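Local coordinates for geranyltranstransferase (Campylobacter jejuni, PDB 3NPK), which probably catalyses the condensation of geranyl diphosphate with isopentenyl diphosphate to give farnesyl diphosphate and free pyrophosphate in isoprenoid biosynthesis, at residues Leu8-His11 against His12-Asn16; Phe71-Thr74 against Tyr75-His79; His125-Asp128 against Glu129-Ile132; Cys155-Asp159 against Lys160-Leu164. All coordinates share one frame; numbering follows the deposited sequence. Where two conformers were deposited one is given.

How the contacts relate
All four contacts are local, joining residues a helical turn or so apart, and their chemistry follows their place in the fold. Contact 2, on helix 59-80, is fully buried and lies beside the pyrophosphate site; contacts 1 and 3 are partly buried, and contact 4 is on the surface. Helix 59-80 is common to the first three: Asn16 of contact 1 packs on Phe71 of contact 2, and Leu126 of contact 3 rests on the same helix. Contacts 2, 3 and 4 also touch the second subunit. Backbone bonds dominate contact 1, apolar and hydroxyl contacts mark contact 2, and lysines bind carbonyls and carboxylates in contacts 3 and 4, whose centres lie about 40 Å apart.

Contact 1 of 4, residues Leu8-His11 against His12-Asn16; sequences LFIH and HLEKN
Leu13 N donates to Phe9 O at 2.8 Å, a nearly straight bond (167° at the hydrogen) among the i to i+4 bonds of the last turns of helix 5-14. The same spacing brings the side chains together. Phe9, its CG turned opposite the backbone N (chi1 -177°), carries CE2 to 4.1 Å from Leu13 CD1, an apolar contact on the buried side of the helix. One residue further on, Ile10 and Glu14 run side by side, and the methyl CG2 of Ile10 lies 3.6 Å from Glu14 OE2. On the exposed side the aliphatic part of Lys15 bends across His11, its CD 3.7 Å from His11 NE2. Lys15 itself leaves helical geometry, and its N reaches His11 O at 3.2 Å. Asn16 then folds back: its ND2 donates to His12 O at 2.8 Å, while the same nitrogen sits 3.4 Å above the centre of the His12 ring. That ring is held by a hydrogen bond between NE2 and Asp64 OD1. This short helix packs against two others, with Phe9 inserted against Ala44, Gln45 and Leu48 of helix 42-54 and with Leu8, His12 and Asn16 resting on helix 59-80.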
loop_
_atom_site.group_PDB
_atom_site.type_symbol
_atom_site.label_atom_id
_atom_site.label_comp_id
_atom_site.label_asym_id
_atom_site.label_seq_id
_atom_site.Cartn_x
_atom_site.Cartn_y
_atom_site.Cartn_z
ATOM N N LEU A 8 -23.278 0.102 -12.137
ATOM C CA LEU A 8 -22.721 1.402 -11.804
ATOM C C LEU A 8 -21.251 1.264 -11.437
ATOM O O LEU A 8 -20.403 2.012 -11.927
ATOM C CB LEU A 8 -23.492 2.030 -10.648
ATOM C CG LEU A 8 -23.055 3.432 -10.226
ATOM C CD1 LEU A 8 -23.468 4.459 -11.263
ATOM C CD2 LEU A 8 -23.653 3.784 -8.870
ATOM N N PHE A 9 -20.941 0.310 -10.560
ATOM C CA PHE A 9 -19.542 0.107 -10.174
ATOM C C PHE A 9 -18.636 -0.401 -11.323
ATOM O O PHE A 9 -17.506 0.075 -11.499
ATOM C CB PHE A 9 -19.389 -0.821 -8.971
ATOM C CG PHE A 9 -17.967 -0.958 -8.560
ATOM C CD1 PHE A 9 -17.303 0.136 -8.005
ATOM C CD2 PHE A 9 -17.243 -2.115 -8.840
ATOM C CE1 PHE A 9 -15.958 0.071 -7.678
ATOM C CE2 PHE A 9 -15.894 -2.196 -8.508
ATOM C CZ PHE A 9 -15.249 -1.103 -7.918
ATOM N N ILE A 10 -19.122 -1.356 -12.109
ATOM C CA ILE A 10 -18.333 -1.812 -13.249
ATOM C C ILE A 10 -17.996 -0.655 -14.198
ATOM O O ILE A 10 -16.865 -0.529 -14.662
ATOM C CB ILE A 10 -19.057 -2.919 -14.016
ATOM C CG1 ILE A 10 -19.091 -4.187 -13.155
ATOM C CG2 ILE A 10 -18.343 -3.199 -15.351
ATOM C CD1 ILE A 10 -20.022 -5.253 -13.669
ATOM N N HIS A 11 -18.982 0.188 -14.488
ATOM C CA HIS A 11 -18.757 1.329 -15.361
ATOM C C HIS A 11 -17.715 2.272 -14.734
ATOM O O HIS A 11 -16.826 2.785 -15.421
ATOM C CB HIS A 11 -20.090 2.037 -15.604
ATOM C CG HIS A 11 -20.002 3.210 -16.526
ATOM N ND1 HIS A 11 -19.978 3.079 -17.899
ATOM C CD2 HIS A 11 -19.960 4.540 -16.273
ATOM C CE1 HIS A 11 -19.912 4.277 -18.452
ATOM N NE2 HIS A 11 -19.899 5.180 -17.487
ATOM N N HIS A 12 -17.798 2.468 -13.421
ATOM C CA HIS A 12 -16.845 3.338 -12.734
ATOM C C HIS A 12 -15.428 2.773 -12.822
ATOM O O HIS A 12 -14.483 3.496 -13.120
ATOM C CB HIS A 12 -17.259 3.528 -11.275
ATOM C CG HIS A 12 -16.470 4.571 -10.550
ATOM N ND1 HIS A 12 -16.687 5.920 -10.724
ATOM C CD2 HIS A 12 -15.458 4.464 -9.651
ATOM C CE1 HIS A 12 -15.863 6.600 -9.946
ATOM N NE2 HIS A 12 -15.099 5.743 -9.291
ATOM N N LEU A 13 -15.293 1.473 -12.569
ATOM C CA LEU A 13 -13.995 0.816 -12.635
ATOM C C LEU A 13 -13.410 0.952 -14.037
ATOM O O LEU A 13 -12.238 1.289 -14.203
ATOM C CB LEU A 13 -14.133 -0.659 -12.243
ATOM C CG LEU A 13 -12.874 -1.543 -12.302
ATOM C CD1 LEU A 13 -12.993 -2.725 -11.333
ATOM C CD2 LEU A 13 -12.621 -2.044 -13.703
ATOM N N GLU A 14 -14.231 0.717 -15.050
ATOM C CA GLU A 14 -13.711 0.728 -16.407
ATOM C C GLU A 14 -13.214 2.105 -16.869
ATOM O O GLU A 14 -12.348 2.191 -17.736
ATOM C CB GLU A 14 -14.724 0.097 -17.364
ATOM C CG GLU A 14 -14.847 -1.401 -17.070
ATOM C CD GLU A 14 -15.800 -2.150 -17.974
ATOM O OE1 GLU A 14 -16.584 -1.506 -18.697
ATOM O OE2 GLU A 14 -15.774 -3.401 -17.935
ATOM N N LYS A 15 -13.722 3.180 -16.272
ATOM C CA LYS A 15 -13.228 4.510 -16.631
ATOM C C LYS A 15 -12.224 5.078 -15.626
ATOM O O LYS A 15 -11.827 6.246 -15.717
ATOM C CB LYS A 15 -14.380 5.478 -16.869
ATOM C CG LYS A 15 -15.228 5.713 -15.666
ATOM C CD LYS A 15 -16.597 6.223 -16.091
ATOM C CE LYS A 15 -16.940 7.465 -15.328
ATOM N NZ LYS A 15 -15.928 8.506 -15.668
ATOM N N ASN A 16 -11.801 4.233 -14.687
ATOM C CA ASN A 16 -10.847 4.630 -13.663
ATOM C C ASN A 16 -9.703 3.633 -13.527
ATOM O O ASN A 16 -9.178 3.418 -12.438
ATOM C CB ASN A 16 -11.567 4.836 -12.320
ATOM C CG ASN A 16 -12.306 6.152 -12.280
ATOM O OD1 ASN A 16 -11.688 7.212 -12.121
ATOM N ND2 ASN A 16 -13.624 6.101 -12.481
#

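Contact 2 of 4, residues Phe71-Thr74 against Tyr75-His79; sequences FIHT and YSLIH. With PPV (pyrophosphate), chain C.
Tyr75 starts close to the preceding turn, its CB 3.5 Å from Phe71 O. Its chi1 of 117° nearly eclipses CG with the carbonyl carbon, a strained setting that brings the ring against the carbonyl of Ile72. CD2 comes within 3.2 Å of Ile72 O and also meets the CD1 methyl of Ile72, whose side chain runs alongside the ring and points the same way. CE2, next outward, is still 4.0 Å from Ile72 O. On the other flank, Tyr75 CD1 stands 4.0 Å above the plane of the His79 ring, near its rim. The outer ring sits among Met147 and Val148 of helix 147-156 and Asn114 of helix 103-122. This is the central layer of the all-helical isoprenyl synthase fold, in which helix 59-80 leads directly into an aspartate-rich DDxxxxD motif that in relatives binds the magnesium ions of the substrate diphosphate. Just before it, His79 NE2 bonds to Ile107 O of its own chain and ND1 to Asp111 OD2 of the second subunit; with an acceptor at each nitrogen the ring is probably protonated on both. On another side of the helix, His73 belongs to the pyrophosphate pocket with Lys40, Arg43 and Arg92. Leu77 makes an off-centre CH-pi contact, its CD1 4.2 Å from the centroid of the His73 ring. His73 O is gripped twice: Leu77 N donates to it, and Ser76 OG donates to His73 O at 2.7 Å. Thr74 is a second-shell residue: its OG1 bonds to Arg92, which also binds pyrophosphate, while its CG2 meets Ile78 CD1 at 3.9 Å.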
loop_
_atom_site.group_PDB
_atom_site.type_symbol
_atom_site.label_atom_id
_atom_site.label_comp_id
_atom_site.label_asym_id
_atom_site.label_seq_id
_atom_site.Cartn_x
_atom_site.Cartn_y
_atom_site.Cartn_z
ATOM N N PHE A 71 -9.180 -2.345 -5.499
ATOM C CA PHE A 71 -7.742 -2.284 -5.802
ATOM C C PHE A 71 -6.974 -3.123 -4.783
ATOM O O PHE A 71 -6.069 -3.876 -5.152
ATOM C CB PHE A 71 -7.202 -0.846 -5.775
ATOM C CG PHE A 71 -7.515 -0.021 -7.017
ATOM C CD1 PHE A 71 -8.325 -0.495 -8.039
ATOM C CD2 PHE A 71 -7.002 1.255 -7.126
ATOM C CE1 PHE A 71 -8.597 0.296 -9.162
ATOM C CE2 PHE A 71 -7.266 2.058 -8.229
ATOM C CZ PHE A 71 -8.068 1.573 -9.251
ATOM N N ILE A 72 -7.299 -2.969 -3.500
ATOM C CA ILE A 72 -6.638 -3.756 -2.465
ATOM C C ILE A 72 -6.906 -5.219 -2.703
ATOM O O ILE A 72 -5.996 -6.039 -2.650
ATOM C CB ILE A 72 -7.167 -3.400 -1.056
ATOM C CG1 ILE A 72 -6.650 -2.018 -0.651
ATOM C CG2 ILE A 72 -6.818 -4.515 -0.017
ATOM C CD1 ILE A 72 -5.146 -1.966 -0.452
ATOM N N HIS A 73 -8.163 -5.559 -2.938
ATOM C CA HIS A 73 -8.508 -6.959 -3.108
ATOM C C HIS A 73 -7.767 -7.563 -4.308
ATOM O O HIS A 73 -7.204 -8.663 -4.224
ATOM C CB HIS A 73 -10.020 -7.105 -3.222
ATOM C CG HIS A 73 -10.462 -8.518 -3.377
ATOM N ND1 HIS A 73 -11.191 -8.964 -4.456
ATOM C CD2 HIS A 73 -10.241 -9.597 -2.593
ATOM C CE1 HIS A 73 -11.429 -10.257 -4.314
ATOM N NE2 HIS A 73 -10.848 -10.668 -3.201
ATOM N N THR A 74 -7.777 -6.851 -5.430
ATOM C CA THR A 74 -7.087 -7.350 -6.619
ATOM C C THR A 74 -5.580 -7.483 -6.399
ATOM O O THR A 74 -4.981 -8.491 -6.819
ATOM C CB THR A 74 -7.412 -6.477 -7.845
ATOM O OG1 THR A 74 -8.790 -6.654 -8.180
ATOM C CG2 THR A 74 -6.557 -6.860 -9.061
ATOM N N TYR A 75 -4.957 -6.496 -5.747
ATOM C CA TYR A 75 -3.512 -6.617 -5.480
ATOM C C TYR A 75 -3.246 -7.894 -4.670
ATOM O O TYR A 75 -2.300 -8.644 -4.947
ATOM C CB TYR A 75 -2.917 -5.355 -4.813
ATOM C CG TYR A 75 -2.356 -5.566 -3.409
ATOM C CD1 TYR A 75 -1.174 -6.277 -3.202
ATOM C CD2 TYR A 75 -3.000 -5.027 -2.296
ATOM C CE1 TYR A 75 -0.672 -6.480 -1.935
ATOM C CE2 TYR A 75 -2.489 -5.209 -1.017
ATOM C CZ TYR A 75 -1.337 -5.945 -0.844
ATOM O OH TYR A 75 -0.816 -6.164 0.412
ATOM N N SER A 76 -4.116 -8.183 -3.710
ATOM C CA SER A 76 -3.881 -9.328 -2.839
ATOM C C SER A 76 -3.965 -10.627 -3.624
ATOM O O SER A 76 -3.205 -11.564 -3.360
ATOM C CB SER A 76 -4.850 -9.322 -1.642
ATOM O OG SER A 76 -6.146 -9.788 -1.977
ATOM N N LEU A 77 -4.875 -10.688 -4.594
ATOM C CA LEU A 77 -5.002 -11.882 -5.417
ATOM C C LEU A 77 -3.758 -12.093 -6.270
ATOM O O LEU A 77 -3.287 -13.218 -6.412
ATOM C CB LEU A 77 -6.226 -11.801 -6.322
ATOM C CG LEU A 77 -7.573 -11.639 -5.614
ATOM C CD1 LEU A 77 -8.703 -11.676 -6.617
ATOM C CD2 LEU A 77 -7.787 -12.691 -4.517
ATOM N N ILE A 78 -3.250 -11.006 -6.849
ATOM C CA ILE A 78 -2.074 -11.072 -7.706
ATOM C C ILE A 78 -0.870 -11.569 -6.905
ATOM O O ILE A 78 -0.141 -12.481 -7.345
ATOM C CB ILE A 78 -1.779 -9.697 -8.351
ATOM C CG1 ILE A 78 -2.879 -9.327 -9.354
ATOM C CG2 ILE A 78 -0.395 -9.685 -9.020
ATOM C CD1 ILE A 78 -2.886 -7.846 -9.783
ATOM N N HIS A 79 -0.663 -11.012 -5.706
ATOM C CA HIS A 79 0.442 -11.510 -4.879
ATOM C C HIS A 79 0.221 -12.941 -4.395
ATOM O O HIS A 79 1.155 -13.751 -4.416
ATOM C CB HIS A 79 0.777 -10.561 -3.727
ATOM C CG HIS A 79 1.549 -9.353 -4.164
ATOM N ND1 HIS A 79 2.128 -8.471 -3.273
ATOM C CD2 HIS A 79 1.877 -8.901 -5.405
ATOM C CE1 HIS A 79 2.755 -7.518 -3.945
ATOM N NE2 HIS A 79 2.613 -7.755 -5.241
HETATM O O11 PPV C . -11.959 -14.275 -3.648
HETATM P P1 PPV C . -13.350 -13.750 -4.362
HETATM O O21 PPV C . -14.502 -14.924 -4.370
HETATM O O31 PPV C . -13.886 -12.593 -3.643
HETATM O OPP PPV C . -12.943 -13.463 -5.925
HETATM P P2 PPV C . -13.436 -12.259 -6.921
HETATM O O12 PPV C . -12.697 -12.671 -8.336
HETATM O O22 PPV C . -12.805 -10.834 -6.457
HETATM O O32 PPV C . -14.900 -12.229 -7.080
#

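Contact 3 of 4, residues His125-Asp128 against Glu129-Ile132; sequences HLKD and EIKI
The carboxylate of Asp128 meets Lys131 through a single oxygen, OD1, which lies 3.3 Å from CE of the lysine and makes a long salt bridge of 3.7 Å to its NZ. Both residues belong to the N-terminal turn of helix 128-142, where Lys127 holds the N-cap position, and an acid in this first turn is probably favoured by the helix end. The turn itself is closed by Lys131 N, which donates to Lys127 O at 3.0 Å, and by Ile132 N bonding to Asp128 O. Lys131 does not run outward along the helix. Its CG touches Leu126 CB at 3.9 Å, and beyond that a bend at chi3 (-70°) brings CE and NZ back over the loop, CE beside Leu126 O and the amine bonded to Ser122 O and Ala124 O. One lysine thereby ties the end of helix 103-122 to the start of the next helix. Leu126 meets Ile130 and packs on Gln61 and Val65 of helix 59-80. Lys127 crosses over Ile130, CE to CD1 3.8 Å, on its way to a salt bridge with Glu191. Across the dimer interface, Asp128, Lys131 and Ile132 all pack on Ile132 of the second subunit. Two waters complete the polar cluster. The first donates to Leu126 O and to Asp128 OD1, with a weak bond from Lys131 NZ; the second bridges the ion pair, 2.6 Å from Asp128 OD1 and 2.8 Å from Lys131 NZ.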
loop_
_atom_site.group_PDB
_atom_site.type_symbol
_atom_site.label_atom_id
_atom_site.label_comp_id
_atom_site.label_asym_id
_atom_site.label_seq_id
_atom_site.Cartn_x
_atom_site.Cartn_y
_atom_site.Cartn_z
ATOM N N HIS A 125 -14.276 12.625 -3.445
ATOM C CA HIS A 125 -14.988 13.866 -3.189
ATOM C C HIS A 125 -15.827 13.751 -1.912
ATOM O O HIS A 125 -17.068 13.688 -1.970
ATOM C CB HIS A 125 -15.856 14.263 -4.382
ATOM C CG HIS A 125 -16.365 15.668 -4.302
ATOM N ND1 HIS A 125 -15.977 16.659 -5.181
ATOM C CD2 HIS A 125 -17.208 16.255 -3.422
ATOM C CE1 HIS A 125 -16.578 17.790 -4.857
ATOM N NE2 HIS A 125 -17.328 17.573 -3.791
ATOM N N LEU A 126 -15.125 13.680 -0.781
ATOM C CA LEU A 126 -15.704 13.566 0.554
ATOM C C LEU A 126 -14.872 14.443 1.476
ATOM O O LEU A 126 -13.712 14.735 1.182
ATOM C CB LEU A 126 -15.619 12.111 1.044
ATOM C CG LEU A 126 -16.409 11.085 0.240
ATOM C CD1 LEU A 126 -15.945 9.648 0.616
ATOM C CD2 LEU A 126 -17.916 11.251 0.500
ATOM N N LYS A 127 -15.448 14.858 2.602
ATOM C CA LYS A 127 -14.708 15.663 3.562
ATOM C C LYS A 127 -13.430 14.977 3.999
ATOM O O LYS A 127 -13.399 13.743 4.143
ATOM C CB LYS A 127 -15.564 15.945 4.798
ATOM C CG LYS A 127 -16.758 16.834 4.530
ATOM C CD LYS A 127 -17.456 17.156 5.823
ATOM C CE LYS A 127 -18.189 15.945 6.355
ATOM N NZ LYS A 127 -19.200 16.357 7.377
ATOM N N ASP A 128 -12.388 15.775 4.228
ATOM C CA ASP A 128 -11.093 15.242 4.676
ATOM C C ASP A 128 -11.226 14.413 5.955
ATOM O O ASP A 128 -10.556 13.394 6.093
ATOM C CB ASP A 128 -10.052 16.348 4.883
ATOM C CG ASP A 128 -9.533 16.920 3.567
ATOM O OD1 ASP A 128 -9.739 16.259 2.521
ATOM O OD2 ASP A 128 -8.910 18.014 3.573
ATOM N N GLU A 129 -12.086 14.837 6.880
ATOM C CA GLU A 129 -12.278 14.086 8.115
ATOM C C GLU A 129 -12.779 12.665 7.827
ATOM O O GLU A 129 -12.345 11.692 8.460
ATOM C CB GLU A 129 -13.260 14.828 9.045
ATOM C CG GLU A 129 -13.527 14.129 10.375
ATOM C CD GLU A 129 -14.538 14.854 11.277
ATOM O OE1 GLU A 129 -14.555 14.561 12.495
ATOM O OE2 GLU A 129 -15.319 15.702 10.781
ATOM N N ILE A 130 -13.705 12.547 6.882
ATOM C CA ILE A 130 -14.228 11.244 6.483
ATOM C C ILE A 130 -13.142 10.426 5.790
ATOM O O ILE A 130 -12.967 9.242 6.069
ATOM C CB ILE A 130 -15.429 11.400 5.529
ATOM C CG1 ILE A 130 -16.629 12.029 6.253
ATOM C CG2 ILE A 130 -15.809 10.056 4.890
ATOM C CD1 ILE A 130 -17.775 12.322 5.319
ATOM N N LYS A 131 -12.389 11.061 4.899
ATOM C CA LYS A 131 -11.364 10.330 4.160
ATOM C C LYS A 131 -10.281 9.770 5.085
ATOM O O LYS A 131 -9.804 8.650 4.867
ATOM C CB LYS A 131 -10.778 11.187 3.030
ATOM C CG LYS A 131 -11.837 11.504 1.966
ATOM C CD LYS A 131 -11.218 12.102 0.693
ATOM C CE LYS A 131 -10.684 13.511 0.897
ATOM N NZ LYS A 131 -10.305 14.145 -0.411
ATOM N N ILE A 132 -9.909 10.524 6.122
ATOM C CA ILE A 132 -8.928 10.021 7.088
ATOM C C ILE A 132 -9.480 8.796 7.822
ATOM O O ILE A 132 -8.775 7.799 7.985
ATOM C CB ILE A 132 -8.468 11.123 8.081
ATOM C CG1 ILE A 132 -7.578 12.125 7.344
ATOM C CG2 ILE A 132 -7.739 10.519 9.281
ATOM C CD1 ILE A 132 -6.272 11.547 6.840
HETATM O O HOH W 1 -12.217 16.844 0.559
HETATM O O HOH W 2 -9.199 16.699 0.004
#

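Contact 4 of 4, residues Cys155-Asp159 against Lys160-Leu164; sequences CFFED and KRLSL
Lys160 is extended from CB to CE and turns only at its last bond (chi4 69°), while Phe156 swings its ring away from its own backbone nitrogen (chi1 -176°); together these settings put the ammonium directly over the phenyl face. NZ stands 3.8 Å from the ring centroid, only 11° off the normal, a close-to-ideal cation-pi pair, and CE lies 3.6 Å from Phe156 CE2 and CZ. The same nitrogen is held by two further bonds. It donates to Phe156 O at 2.8 Å, and to Asp159 OD1 at 2.9 Å in a salt bridge that uses the syn lone pair of the carboxylate. A water on Asp159 OD2 adds a weak bond. Ring and carboxylate lie on roughly opposing sides of the ammonium, with the carbonyl between them, which probably restricts its rotation and stabilises its charge. Phe157 packs on Leu162, CD1 to CD2 3.7 Å, the side chains crossing at about a right angle, and the centre of its ring lies beneath CD2 of Phe156. This aromatic pair is completed by the second subunit, whose Phe23, His24, Pro25 and Phe26 press against it. In the backbone, Lys160 N bonds to Phe157 O at 3.0 Å from well above the carbonyl plane. That bond closes a type I beta turn that follows directly on the end of helix 147-156; helix resumes after Ser163, whose side chain N-caps helix 164-189 while Glu166 bonds to its nitrogen, the pattern of a capping box.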
loop_
_atom_site.group_PDB
_atom_site.type_symbol
_atom_site.label_atom_id
_atom_site.label_comp_id
_atom_site.label_asym_id
_atom_site.label_seq_id
_atom_site.Cartn_x
_atom_site.Cartn_y
_atom_site.Cartn_z
ATOM N N CYS A 155 -0.020 -19.069 4.709
ATOM C CA CYS A 155 1.124 -19.630 4.001
ATOM C C CYS A 155 2.032 -20.435 4.921
ATOM O O CYS A 155 2.425 -21.562 4.589
ATOM C CB CYS A 155 1.935 -18.525 3.334
ATOM S SG CYS A 155 1.045 -17.754 1.972
ATOM N N PHE A 156 2.366 -19.885 6.084
ATOM C CA PHE A 156 3.305 -20.593 6.941
ATOM C C PHE A 156 2.734 -21.889 7.504
ATOM O O PHE A 156 3.466 -22.875 7.642
ATOM C CB PHE A 156 3.809 -19.708 8.075
ATOM C CG PHE A 156 4.851 -20.380 8.916
ATOM C CD1 PHE A 156 6.152 -20.483 8.458
ATOM C CD2 PHE A 156 4.523 -20.951 10.137
ATOM C CE1 PHE A 156 7.124 -21.127 9.211
ATOM C CE2 PHE A 156 5.496 -21.600 10.912
ATOM C CZ PHE A 156 6.798 -21.680 10.441
ATOM N N PHE A 157 1.442 -21.902 7.828
ATOM C CA PHE A 157 0.853 -23.068 8.487
ATOM C C PHE A 157 0.109 -23.996 7.527
ATOM O O PHE A 157 -0.572 -24.926 7.953
ATOM C CB PHE A 157 -0.053 -22.636 9.661
ATOM C CG PHE A 157 0.698 -21.991 10.796
ATOM C CD1 PHE A 157 1.293 -22.776 11.779
ATOM C CD2 PHE A 157 0.810 -20.606 10.892
ATOM C CE1 PHE A 157 1.991 -22.198 12.838
ATOM C CE2 PHE A 157 1.493 -20.024 11.950
ATOM C CZ PHE A 157 2.095 -20.814 12.924
ATOM N N GLU A 158 0.270 -23.771 6.222
ATOM C CA GLU A 158 -0.387 -24.611 5.218
ATOM C C GLU A 158 -0.090 -26.093 5.454
ATOM O O GLU A 158 -0.962 -26.943 5.259
ATOM C CB GLU A 158 0.061 -24.195 3.803
ATOM C CG GLU A 158 1.591 -24.260 3.646
ATOM C CD GLU A 158 2.114 -23.942 2.252
ATOM O OE1 GLU A 158 1.533 -23.082 1.563
ATOM O OE2 GLU A 158 3.140 -24.554 1.861
ATOM N N ASP A 159 1.134 -26.384 5.893
ATOM C CA ASP A 159 1.585 -27.752 6.085
ATOM C C ASP A 159 1.778 -28.108 7.555
ATOM O O ASP A 159 2.542 -29.019 7.882
ATOM C CB ASP A 159 2.883 -27.992 5.300
ATOM C CG ASP A 159 4.064 -27.164 5.811
ATOM O OD1 ASP A 159 3.868 -26.213 6.599
ATOM O OD2 ASP A 159 5.214 -27.483 5.413
ATOM N N LYS A 160 1.068 -27.410 8.437
ATOM C CA LYS A 160 1.197 -27.614 9.878
ATOM C C LYS A 160 -0.181 -27.697 10.526
ATOM O O LYS A 160 -1.167 -27.185 9.989
ATOM C CB LYS A 160 2.023 -26.474 10.494
ATOM C CG LYS A 160 3.426 -26.364 9.902
ATOM C CD LYS A 160 4.171 -25.154 10.452
ATOM C CE LYS A 160 5.551 -25.011 9.829
ATOM N NZ LYS A 160 5.458 -24.634 8.392
ATOM N N ARG A 161 -0.250 -28.339 11.684
ATOM C CA ARG A 161 -1.532 -28.522 12.358
ATOM C C ARG A 161 -1.938 -27.279 13.148
ATOM O O ARG A 161 -1.170 -26.779 13.990
ATOM C CB ARG A 161 -1.475 -29.723 13.305
ATOM C CG ARG A 161 -2.793 -29.958 14.038
ATOM C CD ARG A 161 -2.668 -31.101 15.049
ATOM N NE ARG A 161 -1.687 -30.801 16.094
ATOM C CZ ARG A 161 -1.927 -29.997 17.123
ATOM N NH1 ARG A 161 -3.110 -29.405 17.237
ATOM N NH2 ARG A 161 -0.986 -29.779 18.034
ATOM N N LEU A 162 -3.147 -26.793 12.873
ATOM C CA LEU A 162 -3.731 -25.664 13.591
ATOM C C LEU A 162 -4.852 -26.143 14.493
ATOM O O LEU A 162 -5.553 -27.107 14.170
ATOM C CB LEU A 162 -4.321 -24.651 12.606
ATOM C CG LEU A 162 -3.309 -23.909 11.741
ATOM C CD1 LEU A 162 -3.989 -22.893 10.847
ATOM C CD2 LEU A 162 -2.232 -23.259 12.619
ATOM N N SER A 163 -5.027 -25.445 15.609
ATOM C CA SER A 163 -6.174 -25.644 16.473
ATOM C C SER A 163 -7.357 -24.902 15.867
ATOM O O SER A 163 -7.192 -24.091 14.950
ATOM C CB SER A 163 -5.889 -25.065 17.855
ATOM O OG SER A 163 -5.857 -23.648 17.770
ATOM N N LEU A 164 -8.542 -25.155 16.402
ATOM C CA LEU A 164 -9.748 -24.460 15.960
ATOM C C LEU A 164 -9.599 -22.956 16.158
ATOM O O LEU A 164 -9.892 -22.168 15.256
ATOM C CB LEU A 164 -10.952 -24.956 16.764
ATOM C CG LEU A 164 -12.340 -25.020 16.115
ATOM C CD1 LEU A 164 -13.466 -24.788 17.141
ATOM C CD2 LEU A 164 -12.495 -24.134 14.926
HETATM O O HOH W 3 7.424 -26.856 6.888
#